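Local coordinates for protein RpfR (Cronobacter turicensis, PDB 6DGG) that is a PAS-domain protein whose antiparallel sheet and surrounding helices enclose a molecule of lauric acid in an internal pocket, at residues L13-N18 / G61-G66; Q20-L25 / Q35-Q40; R73-R78 / R82-R87. All coordinates share one frame; numbering follows the deposited sequence.

Contact 1 (L13-N18 / G61-G66)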
loop_
_atom_site.group_PDB
_atom_site.type_symbol
_atom_site.label_atom_id
_atom_site.label_comp_id
_atom_site.label_asym_id
_atom_site.label_seq_id
_atom_site.Cartn_x
_atom_site.Cartn_y
_atom_site.Cartn_z
ATOM N N LEU A 13 5.696 -3.928 -1.284
ATOM C CA LEU A 13 6.144 -4.020 0.099
ATOM C C LEU A 13 6.964 -5.285 0.289
ATOM O O LEU A 13 6.767 -6.283 -0.411
ATOM C CB LEU A 13 4.946 -4.153 1.039
ATOM C CG LEU A 13 3.858 -3.089 0.996
ATOM C CD1 LEU A 13 2.723 -3.465 1.936
ATOM C CD2 LEU A 13 4.429 -1.738 1.359
ATOM N N ASP A 14 7.879 -5.250 1.259
ATOM C CA ASP A 14 8.480 -6.476 1.751
ATOM C C ASP A 14 7.665 -6.993 2.940
ATOM O O ASP A 14 6.620 -6.440 3.294
ATOM C CB ASP A 14 9.977 -6.294 2.022
ATOM C CG ASP A 14 10.282 -5.455 3.252
ATOM O OD1 ASP A 14 9.365 -5.067 4.010
ATOM O OD2 ASP A 14 11.491 -5.196 3.471
ATOM N N ARG A 15 8.138 -8.082 3.553
ATOM C CA ARG A 15 7.370 -8.732 4.614
ATOM C C ARG A 15 7.184 -7.836 5.830
ATOM O O ARG A 15 6.317 -8.115 6.668
ATOM C CB ARG A 15 8.054 -10.031 5.026
ATOM C CG ARG A 15 9.437 -9.829 5.613
ATOM C CD ARG A 15 10.161 -11.151 5.815
ATOM N NE ARG A 15 9.517 -11.995 6.822
ATOM C CZ ARG A 15 8.996 -13.202 6.606
ATOM N NH1 ARG A 15 9.022 -13.768 5.401
ATOM N NH2 ARG A 15 8.446 -13.862 7.617
ATOM N N HIS A 16 7.975 -6.779 5.951
ATOM C CA HIS A 16 7.887 -5.864 7.083
ATOM C C HIS A 16 6.991 -4.669 6.806
ATOM O O HIS A 16 6.810 -3.823 7.691
ATOM C CB HIS A 16 9.287 -5.371 7.430
ATOM C CG HIS A 16 10.289 -6.470 7.528
ATOM N ND1 HIS A 16 10.260 -7.407 8.535
ATOM C CD2 HIS A 16 11.328 -6.804 6.729
ATOM C CE1 HIS A 16 11.258 -8.256 8.370
ATOM N NE2 HIS A 16 11.918 -7.916 7.279
ATOM N N GLY A 17 6.419 -4.579 5.610
ATOM C CA GLY A 17 5.704 -3.390 5.218
ATOM C C GLY A 17 6.584 -2.258 4.752
ATOM O O GLY A 17 6.086 -1.143 4.565
ATOM N N ASN A 18 7.875 -2.504 4.552
ATOM C CA ASN A 18 8.752 -1.468 4.035
ATOM C C ASN A 18 8.617 -1.352 2.521
ATOM O O ASN A 18 8.494 -2.352 1.800
ATOM C CB ASN A 18 10.187 -1.722 4.475
ATOM C CG ASN A 18 10.341 -1.595 5.978
ATOM O OD1 ASN A 18 9.535 -0.924 6.632
ATOM N ND2 ASN A 18 11.343 -2.249 6.535
ATOM N N GLY A 61 0.755 -12.413 8.151
ATOM C CA GLY A 61 0.078 -13.668 7.879
ATOM C C GLY A 61 0.186 -14.079 6.425
ATOM O O GLY A 61 0.381 -15.257 6.115
ATOM N N PHE A 62 0.060 -13.109 5.513
ATOM C CA PHE A 62 0.172 -13.394 4.087
ATOM C C PHE A 62 1.523 -14.009 3.762
ATOM O O PHE A 62 1.610 -14.967 2.987
ATOM C CB PHE A 62 -0.029 -12.103 3.288
ATOM C CG PHE A 62 0.074 -12.283 1.799
ATOM C CD1 PHE A 62 -0.962 -12.848 1.076
ATOM C CD2 PHE A 62 1.219 -11.891 1.119
ATOM C CE1 PHE A 62 -0.860 -13.021 -0.292
ATOM C CE2 PHE A 62 1.322 -12.062 -0.255
ATOM C CZ PHE A 62 0.283 -12.631 -0.956
ATOM N N PHE A 63 2.593 -13.481 4.358
ATOM C CA PHE A 63 3.918 -14.025 4.073
ATOM C C PHE A 63 4.096 -15.430 4.621
ATOM O O PHE A 63 4.937 -16.183 4.111
ATOM C CB PHE A 63 5.021 -13.069 4.543
ATOM C CG PHE A 63 5.406 -12.057 3.500
ATOM C CD1 PHE A 63 4.681 -10.889 3.340
ATOM C CD2 PHE A 63 6.470 -12.297 2.658
ATOM C CE1 PHE A 63 5.022 -9.972 2.360
ATOM C CE2 PHE A 63 6.819 -11.391 1.677
ATOM C CZ PHE A 63 6.102 -10.225 1.528
ATOM N N ARG A 64 3.309 -15.814 5.625
ATOM C CA ARG A 64 3.376 -17.174 6.138
ATOM C C ARG A 64 2.660 -18.149 5.213
ATOM O O ARG A 64 3.253 -19.129 4.753
ATOM C CB ARG A 64 2.781 -17.239 7.543
ATOM C CG ARG A 64 2.823 -18.635 8.128
ATOM C CD ARG A 64 2.361 -18.657 9.570
ATOM N NE ARG A 64 2.280 -20.025 10.065
ATOM C CZ ARG A 64 3.307 -20.708 10.567
ATOM N NH1 ARG A 64 3.130 -21.957 10.987
ATOM N NH2 ARG A 64 4.509 -20.152 10.655
ATOM N N ASN A 65 1.383 -17.897 4.913
ATOM C CA ASN A 65 0.593 -18.898 4.204
ATOM C C ASN A 65 -0.514 -18.267 3.371
ATOM O O ASN A 65 -1.540 -18.909 3.119
ATOM C CB ASN A 65 0.002 -19.919 5.192
ATOM C CG ASN A 65 -0.759 -19.266 6.339
ATOM O OD1 ASN A 65 -1.041 -18.068 6.321
ATOM N ND2 ASN A 65 -1.106 -20.066 7.338
ATOM N N GLY A 66 -0.314 -17.037 2.911
ATOM C CA GLY A 66 -1.387 -16.307 2.272
ATOM C C GLY A 66 -1.579 -16.673 0.813
ATOM O O GLY A 66 -0.643 -17.018 0.093
HETATM O O HOH W 1 7.358 -16.282 5.392
#

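Contact 2 (Q20-L25 / Q35-Q40)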
loop_
_atom_site.group_PDB
_atom_site.type_symbol
_atom_site.label_atom_id
_atom_site.label_comp_id
_atom_site.label_asym_id
_atom_site.label_seq_id
_atom_site.Cartn_x
_atom_site.Cartn_y
_atom_site.Cartn_z
ATOM N N GLN A 20 9.043 -0.689 -1.367
ATOM C CA GLN A 20 10.012 -0.954 -2.415
ATOM C C GLN A 20 9.768 -0.141 -3.676
ATOM O O GLN A 20 10.731 0.245 -4.349
ATOM C CB GLN A 20 9.999 -2.448 -2.740
ATOM C CG GLN A 20 10.045 -3.323 -1.492
ATOM C CD GLN A 20 11.327 -3.145 -0.691
ATOM O OE1 GLN A 20 12.417 -3.064 -1.259
ATOM N NE2 GLN A 20 11.199 -3.071 0.633
ATOM N N ARG A 21 8.501 0.096 -4.019
ATOM C CA ARG A 21 8.091 0.954 -5.124
ATOM C C ARG A 21 6.786 1.635 -4.729
ATOM O O ARG A 21 6.011 1.116 -3.914
ATOM C CB ARG A 21 7.878 0.170 -6.430
ATOM C CG ARG A 21 9.133 -0.426 -7.058
ATOM C CD ARG A 21 9.180 -0.135 -8.558
ATOM N NE ARG A 21 9.424 1.285 -8.802
ATOM C CZ ARG A 21 9.715 1.814 -9.987
ATOM N NH1 ARG A 21 9.802 1.050 -11.067
ATOM N NH2 ARG A 21 9.924 3.117 -10.082
ATOM N N PHE A 22 6.536 2.788 -5.348
ATOM C CA PHE A 22 5.475 3.703 -4.928
ATOM C C PHE A 22 5.205 4.573 -6.147
ATOM O O PHE A 22 6.070 5.363 -6.540
ATOM C CB PHE A 22 6.026 4.523 -3.764
ATOM C CG PHE A 22 5.048 5.427 -3.053
ATOM C CD1 PHE A 22 4.226 4.932 -2.044
ATOM C CD2 PHE A 22 5.057 6.796 -3.283
ATOM C CE1 PHE A 22 3.380 5.772 -1.332
ATOM C CE2 PHE A 22 4.209 7.651 -2.565
ATOM C CZ PHE A 22 3.375 7.131 -1.586
ATOM N N ASN A 23 4.046 4.392 -6.785
ATOM C CA ASN A 23 3.850 4.956 -8.116
ATOM C C ASN A 23 3.377 6.413 -8.071
ATOM O O ASN A 23 3.156 7.003 -7.014
ATOM C CB ASN A 23 2.928 4.084 -8.977
ATOM C CG ASN A 23 1.457 4.266 -8.644
ATOM O OD1 ASN A 23 1.088 4.427 -7.485
ATOM N ND2 ASN A 23 0.611 4.230 -9.669
ATOM N N ARG A 24 3.190 6.993 -9.255
ATOM C CA ARG A 24 2.934 8.427 -9.344
ATOM C C ARG A 24 1.609 8.808 -8.696
ATOM O O ARG A 24 1.503 9.865 -8.061
ATOM C CB ARG A 24 2.972 8.882 -10.800
ATOM C CG ARG A 24 2.915 10.384 -10.969
ATOM C CD ARG A 24 3.232 10.792 -12.408
ATOM N NE ARG A 24 4.580 10.403 -12.819
ATOM C CZ ARG A 24 5.105 10.655 -14.015
ATOM N NH1 ARG A 24 4.399 11.299 -14.938
ATOM N NH2 ARG A 24 6.342 10.264 -14.290
ATOM N N LEU A 25 0.574 7.983 -8.854
ATOM C CA LEU A 25 -0.691 8.324 -8.217
ATOM C C LEU A 25 -0.568 8.275 -6.700
ATOM O O LEU A 25 -1.194 9.080 -6.000
ATOM C CB LEU A 25 -1.814 7.418 -8.725
ATOM C CG LEU A 25 -3.232 7.828 -8.308
ATOM C CD1 LEU A 25 -3.565 9.264 -8.733
ATOM C CD2 LEU A 25 -4.291 6.884 -8.869
ATOM N N GLN A 35 11.170 8.319 -4.012
ATOM C CA GLN A 35 12.503 8.302 -3.417
ATOM C C GLN A 35 12.463 8.612 -1.929
ATOM O O GLN A 35 13.376 8.220 -1.196
ATOM C CB GLN A 35 13.404 9.324 -4.105
ATOM C CG GLN A 35 13.912 8.910 -5.463
ATOM C CD GLN A 35 14.668 10.035 -6.148
ATOM O OE1 GLN A 35 14.367 11.211 -5.942
ATOM N NE2 GLN A 35 15.661 9.681 -6.956
ATOM N N GLU A 36 11.439 9.338 -1.471
ATOM C CA GLU A 36 11.339 9.717 -0.070
ATOM C C GLU A 36 10.771 8.611 0.796
ATOM O O GLU A 36 10.925 8.666 2.021
ATOM C CB GLU A 36 10.389 10.903 0.094
ATOM C CG GLU A 36 10.882 12.228 -0.426
ATOM C CD GLU A 36 9.897 13.323 -0.092
ATOM O OE1 GLU A 36 10.063 13.979 0.958
ATOM O OE2 GLU A 36 8.926 13.492 -0.851
ATOM N N VAL A 37 10.081 7.639 0.205
ATOM C CA VAL A 37 9.375 6.624 0.976
ATOM C C VAL A 37 9.965 5.232 0.823
ATOM O O VAL A 37 9.608 4.341 1.605
ATOM C CB VAL A 37 7.856 6.625 0.694
ATOM C CG1 VAL A 37 7.273 7.995 1.020
ATOM C CG2 VAL A 37 7.547 6.253 -0.745
ATOM N N ILE A 38 10.864 5.004 -0.133
ATOM C CA ILE A 38 11.442 3.670 -0.222
ATOM C C ILE A 38 12.208 3.364 1.062
ATOM O O ILE A 38 12.921 4.217 1.617
ATOM C CB ILE A 38 12.262 3.460 -1.509
ATOM C CG1 ILE A 38 13.311 4.554 -1.707
ATOM C CG2 ILE A 38 11.306 3.383 -2.707
ATOM C CD1 ILE A 38 14.189 4.345 -2.969
ATOM N N GLY A 39 12.029 2.141 1.563
ATOM C CA GLY A 39 12.591 1.733 2.832
ATOM C C GLY A 39 11.786 2.140 4.046
ATOM O O GLY A 39 12.096 1.680 5.152
ATOM N N GLN A 40 10.776 2.986 3.883
ATOM C CA GLN A 40 9.948 3.438 4.991
ATOM C C GLN A 40 8.787 2.476 5.194
ATOM O O GLN A 40 8.360 1.776 4.273
ATOM C CB GLN A 40 9.391 4.837 4.713
ATOM C CG GLN A 40 10.440 5.898 4.489
ATOM C CD GLN A 40 11.191 6.269 5.743
ATOM O OE1 GLN A 40 10.844 5.843 6.846
ATOM N NE2 GLN A 40 12.222 7.087 5.584
#

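Contact 3 (R73-R78 / R82-R87). With DAO (lauric acid), chain B.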
loop_
_atom_site.group_PDB
_atom_site.type_symbol
_atom_site.label_atom_id
_atom_site.label_comp_id
_atom_site.label_asym_id
_atom_site.label_seq_id
_atom_site.Cartn_x
_atom_site.Cartn_y
_atom_site.Cartn_z
ATOM N N ARG A 73 -8.940 -0.673 3.169
ATOM C CA ARG A 73 -8.081 -0.035 4.155
ATOM C C ARG A 73 -8.297 1.465 4.079
ATOM O O ARG A 73 -8.250 2.047 2.991
ATOM C CB ARG A 73 -6.610 -0.356 3.833
ATOM C CG ARG A 73 -5.611 -0.217 4.948
ATOM C CD ARG A 73 -5.364 -1.556 5.597
ATOM N NE ARG A 73 -6.434 -1.830 6.528
ATOM C CZ ARG A 73 -6.763 -3.027 6.999
ATOM N NH1 ARG A 73 -7.755 -3.122 7.865
ATOM N NH2 ARG A 73 -6.132 -4.117 6.613
ATOM N N TRP A 74 -8.539 2.090 5.226
ATOM C CA TRP A 74 -8.547 3.544 5.297
ATOM C C TRP A 74 -7.101 4.020 5.324
ATOM O O TRP A 74 -6.297 3.520 6.119
ATOM C CB TRP A 74 -9.282 4.022 6.549
ATOM C CG TRP A 74 -10.784 3.972 6.433
ATOM C CD1 TRP A 74 -11.622 3.044 6.985
ATOM C CD2 TRP A 74 -11.624 4.900 5.728
ATOM N NE1 TRP A 74 -12.928 3.332 6.656
ATOM C CE2 TRP A 74 -12.956 4.471 5.895
ATOM C CE3 TRP A 74 -11.383 6.057 4.986
ATOM C CZ2 TRP A 74 -14.032 5.155 5.340
ATOM C CZ3 TRP A 74 -12.450 6.729 4.435
ATOM C CH2 TRP A 74 -13.758 6.280 4.614
ATOM N N ILE A 75 -6.781 5.001 4.479
ATOM C CA ILE A 75 -5.411 5.445 4.236
ATOM C C ILE A 75 -5.337 6.951 4.438
ATOM O O ILE A 75 -6.202 7.692 3.956
ATOM C CB ILE A 75 -4.956 5.099 2.798
ATOM C CG1 ILE A 75 -4.938 3.582 2.564
ATOM C CG2 ILE A 75 -3.606 5.718 2.477
ATOM C CD1 ILE A 75 -4.007 2.814 3.455
ATOM N N LYS A 76 -4.288 7.404 5.130
ATOM C CA LYS A 76 -4.051 8.824 5.354
ATOM C C LYS A 76 -3.483 9.450 4.082
ATOM O O LYS A 76 -2.398 9.068 3.624
ATOM C CB LYS A 76 -3.067 9.004 6.511
ATOM C CG LYS A 76 -3.560 8.432 7.832
ATOM C CD LYS A 76 -2.509 8.530 8.946
ATOM C CE LYS A 76 -2.214 9.969 9.351
ATOM N NZ LYS A 76 -1.224 10.044 10.472
ATOM N N THR A 77 -4.202 10.421 3.526
ATOM C CA THR A 77 -3.771 11.145 2.337
ATOM C C THR A 77 -3.692 12.634 2.653
ATOM O O THR A 77 -4.058 13.086 3.741
ATOM C CB THR A 77 -4.744 10.934 1.168
ATOM O OG1 THR A 77 -5.900 11.762 1.351
ATOM C CG2 THR A 77 -5.173 9.471 1.053
ATOM N N ARG A 78 -3.217 13.407 1.676
ATOM C CA ARG A 78 -3.038 14.838 1.890
ATOM C C ARG A 78 -4.364 15.554 2.117
ATOM O O ARG A 78 -4.367 16.670 2.651
ATOM C CB ARG A 78 -2.249 15.459 0.727
ATOM C CG ARG A 78 -3.006 15.515 -0.586
ATOM C CD ARG A 78 -2.071 15.524 -1.792
ATOM N NE ARG A 78 -1.030 16.547 -1.708
ATOM C CZ ARG A 78 -0.089 16.730 -2.632
ATOM N NH1 ARG A 78 0.820 17.685 -2.475
ATOM N NH2 ARG A 78 -0.050 15.962 -3.716
ATOM N N ARG A 82 -8.873 8.368 3.134
ATOM C CA ARG A 82 -9.617 7.865 1.992
ATOM C C ARG A 82 -9.598 6.346 2.049
ATOM O O ARG A 82 -8.629 5.743 2.503
ATOM C CB ARG A 82 -8.971 8.336 0.686
ATOM C CG ARG A 82 -8.918 9.850 0.547
ATOM C CD ARG A 82 -10.260 10.433 0.176
ATOM N NE ARG A 82 -10.575 10.167 -1.220
ATOM C CZ ARG A 82 -11.608 10.697 -1.866
ATOM N NH1 ARG A 82 -12.432 11.533 -1.250
ATOM N NH2 ARG A 82 -11.816 10.391 -3.135
ATOM N N LEU A 83 -10.680 5.723 1.597
ATOM C CA LEU A 83 -10.803 4.274 1.646
ATOM C C LEU A 83 -10.336 3.683 0.325
ATOM O O LEU A 83 -10.767 4.124 -0.740
ATOM C CB LEU A 83 -12.253 3.879 1.938
ATOM C CG LEU A 83 -12.500 2.388 2.174
ATOM C CD1 LEU A 83 -11.786 1.887 3.417
ATOM C CD2 LEU A 83 -13.988 2.101 2.275
ATOM N N PHE A 84 -9.474 2.674 0.394
ATOM C CA PHE A 84 -8.951 2.012 -0.790
ATOM C C PHE A 84 -9.264 0.530 -0.744
ATOM O O PHE A 84 -9.197 -0.097 0.316
ATOM C CB PHE A 84 -7.431 2.157 -0.872
ATOM C CG PHE A 84 -6.987 3.514 -1.285
ATOM C CD1 PHE A 84 -6.873 4.530 -0.356
ATOM C CD2 PHE A 84 -6.688 3.785 -2.610
ATOM C CE1 PHE A 84 -6.467 5.791 -0.742
ATOM C CE2 PHE A 84 -6.284 5.053 -2.999
ATOM C CZ PHE A 84 -6.182 6.053 -2.064
ATOM N N LEU A 85 -9.589 -0.022 -1.906
ATOM C CA LEU A 85 -9.586 -1.461 -2.121
ATOM C C LEU A 85 -8.197 -1.829 -2.600
ATOM O O LEU A 85 -7.744 -1.313 -3.625
ATOM C CB LEU A 85 -10.575 -1.858 -3.211
ATOM C CG LEU A 85 -10.542 -3.349 -3.624
ATOM C CD1 LEU A 85 -11.314 -4.166 -2.618
ATOM C CD2 LEU A 85 -11.066 -3.609 -5.036
ATOM N N PHE A 86 -7.540 -2.730 -1.886
ATOM C CA PHE A 86 -6.238 -3.236 -2.293
ATOM C C PHE A 86 -6.373 -4.683 -2.742
ATOM O O PHE A 86 -6.960 -5.512 -2.033
ATOM C CB PHE A 86 -5.220 -3.100 -1.164
ATOM C CG PHE A 86 -4.693 -1.715 -1.009
ATOM C CD1 PHE A 86 -3.778 -1.207 -1.917
ATOM C CD2 PHE A 86 -5.113 -0.904 0.032
ATOM C CE1 PHE A 86 -3.293 0.079 -1.779
ATOM C CE2 PHE A 86 -4.631 0.388 0.153
ATOM C CZ PHE A 86 -3.724 0.870 -0.749
ATOM N N ARG A 87 -5.891 -4.953 -3.951
ATOM C CA ARG A 87 -5.777 -6.300 -4.479
ATOM C C ARG A 87 -4.322 -6.706 -4.273
ATOM O O ARG A 87 -3.423 -6.095 -4.863
ATOM C CB ARG A 87 -6.128 -6.309 -5.966
ATOM C CG ARG A 87 -7.443 -5.609 -6.333
ATOM C CD ARG A 87 -7.465 -5.244 -7.815
ATOM N NE ARG A 87 -8.598 -4.399 -8.211
ATOM C CZ ARG A 87 -8.677 -3.089 -7.988
ATOM N NH1 ARG A 87 -7.714 -2.439 -7.334
ATOM N NH2 ARG A 87 -9.735 -2.420 -8.411
HETATM O O1 DAO B . -4.070 -4.500 5.026
HETATM O O2 DAO B . -4.026 -6.439 4.042
HETATM C C1 DAO B . -3.553 -5.274 4.179
HETATM C C2 DAO B . -2.347 -4.778 3.364
HETATM C C3 DAO B . -2.588 -3.366 2.789
HETATM C C4 DAO B . -1.309 -2.666 2.278
HETATM C C5 DAO B . -1.677 -1.330 1.604
HETATM C C6 DAO B . -0.498 -0.433 1.152
HETATM C C7 DAO B . -0.862 1.046 1.445
HETATM C C8 DAO B . -0.287 2.089 0.476
HETATM C C9 DAO B . -0.919 3.451 0.803
HETATM C C10 DAO B . -0.185 4.660 0.207
HETATM C C11 DAO B . -0.671 5.027 -1.198
HETATM C C12 DAO B . -1.951 5.864 -1.147
#

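Contact 1 (L13-N18 / G61-G66)
Asp14 OD1 is gripped by two backbone amides while the main chain of the same residue lies against the ring of Phe63. His16 N donates to Asp14 OD1 over 2.9 Å and Asn18 N does so from the opposite face of the carboxylate, both well out of its plane. The first of these bonds makes an Asx turn, and it is laid over a type I beta turn from Asp14 to Gly17, which links strands 9-13 and 19-22 of the PAS fold. With Gly17 at a positive phi (80°), Gly17 N bonded to Asp14 O and Asp14 N to Asn18 O, this is a type I turn with a G1 bulge.

The turn rests on the last part of helix 49-65 through one aromatic ring. Arg15 CB stands over the Phe63 face in a CH-pi contact, 3.6 Å from the centroid and 10° off the normal. Toward the rim of that face the backbone of Arg15 takes over, with Arg15 CA 3.5 Å from Phe63 CE1. Beyond CB, the Arg15 chain runs out between its own N and carbonyl carbon (chi1 63°), then bends at chi3, and the guanidinium comes back beside the ring with Phe63 CB over one of its faces. The two planes are far from parallel, so the guanidinium does not stack on the phenyl group. Phe63 also meets Phe90 edge-to-face and touches Leu102, which ties the helix end to the sheet.

A water completes the join between turn and helix. Lying at the edge of the guanidinium, in its plane, it accepts from Arg15 NH1 at 3.0 Å and donates to the carbonyl oxygen of Phe63, with 2.7 Å between the water and Phe63 O.

Contact 2 (Q20-L25 / Q35-Q40)
The backbones come nearest at Gln20 and Ile38, whose CA atoms are 5.3 Å apart, where a bulged strand passes a type II turn running from Val37 to Gln40 without any hydrogen bond between segments 20-25 and 35-40. Gln20 and Arg21 together face Ile12 of the adjoining strand, a classic beta bulge. The turn is closed by Gln40 N bonding to Val37 O at 2.9 Å, and Gly39 supplies the positive phi needed at its third position.

Phe22 and Val37 make the main side-chain contact. Phe22 presents one ring face to Val37 CG2, its CG being swung away from the backbone N (chi1 -173°), and CG2 alone of the valine's two methyls does the touching. This methyl lies nearest Phe22 CG, at 3.5 Å, and 3.7 Å from the ring centroid, 20° off the normal. It is thus a CH-pi contact displaced toward the inner rim of the ring, and the two side chains meet at about a right angle. Ile38 adds a smaller contact: its CG2 reaches Gln20 O at 3.6 Å, while the rest of the side chain leads away.

Backbone hydrogen bonds between Ile19 and both Gly39 and Gln40 fasten the turn to the strand just before the bulge. Glu34 OE2 receives Phe22 N and also forms a salt bridge with Arg21 NE. Asn23 then caps helix 24-30, the strand-to-helix passage of the PAS fold, and Phe22, just before the cap, touches the lauric acid.

Contact 3 (R73-R78 / R82-R87)
Arg73 and Phe86 meet through CB and CD2 on one face of the sheet, and both reach the lauric acid. Arg73 NH2 donates to lauric acid O1 at 2.6 Å, in the plane of the guanidinium and nearly straight (160°), a bond that probably favours the ionised form of the carboxyl group. Bends at chi2 and chi3 turn the Arg73 chain from the sheet toward this oxygen. Phe86 supports the alkyl chain, with lauric acid C5 above the centre of its ring and C7 3.6 Å from Phe86 CZ. Farther down the tail, Ile75 CG2 approaches lauric acid C9 at 3.9 Å.

Ile75 is in turn backed by the opposing strand. Its CG1 packs 3.6 Å from Phe84 CD1 and also nears the edge of the Phe86 ring.

Alternation along each strand brings Arg73, Ile75, Phe84 and Phe86 to one face, and the register sets Arg73 opposite Phe84 and Ile75 opposite Arg82. Both are hydrogen-bonded antiparallel pairs, each joined by two bonds; the shortest is Ile75 N to Arg82 O at 2.8 Å. Between them the non-hydrogen-bonded pair Trp74 and Leu83 points to the other face. There Leu83 CD1 sits almost on the normal of the indole five-membered ring, 3.6 Å from its centroid, a CH-pi contact.

Glu51 of helix 49-65 probably helps to orient Arg73: its OE2 forms a salt bridge with Arg73 NH1, while OE1 accepts from Trp74 N. Ser55 OG, Asn58 ND2 and Tyr69 OH also hydrogen-bond to the ligand. The two strand segments run at 128° to each other, a strongly twisted hairpin, with 69-77 outermost in the sheet and 80-90 flanked on its other side by strand 102-108.

The three contacts lie around one lauric acid pocket in a single PAS domain. Contact 3 supplies three pocket residues, whereas contacts 1 and 2 come to the ligand through Leu13 and Phe22, each side chain about 4 Å from it. Contacts 1 and 2 have centres about 17 Å apart but touch at their borders, where Asp14 OD2 packs 3.6 Å from Gln20 NE2, which is hydrogen-bonded to Asn18 O. Contacts 1 and 3 are on opposite sides of the chain's centre, about 18 Å between centres, yet helix 49-65 leads from one into strand 69-77 of the other. Contacts 2 and 3 reach the same sheet, with nearest atoms about 6 Å apart.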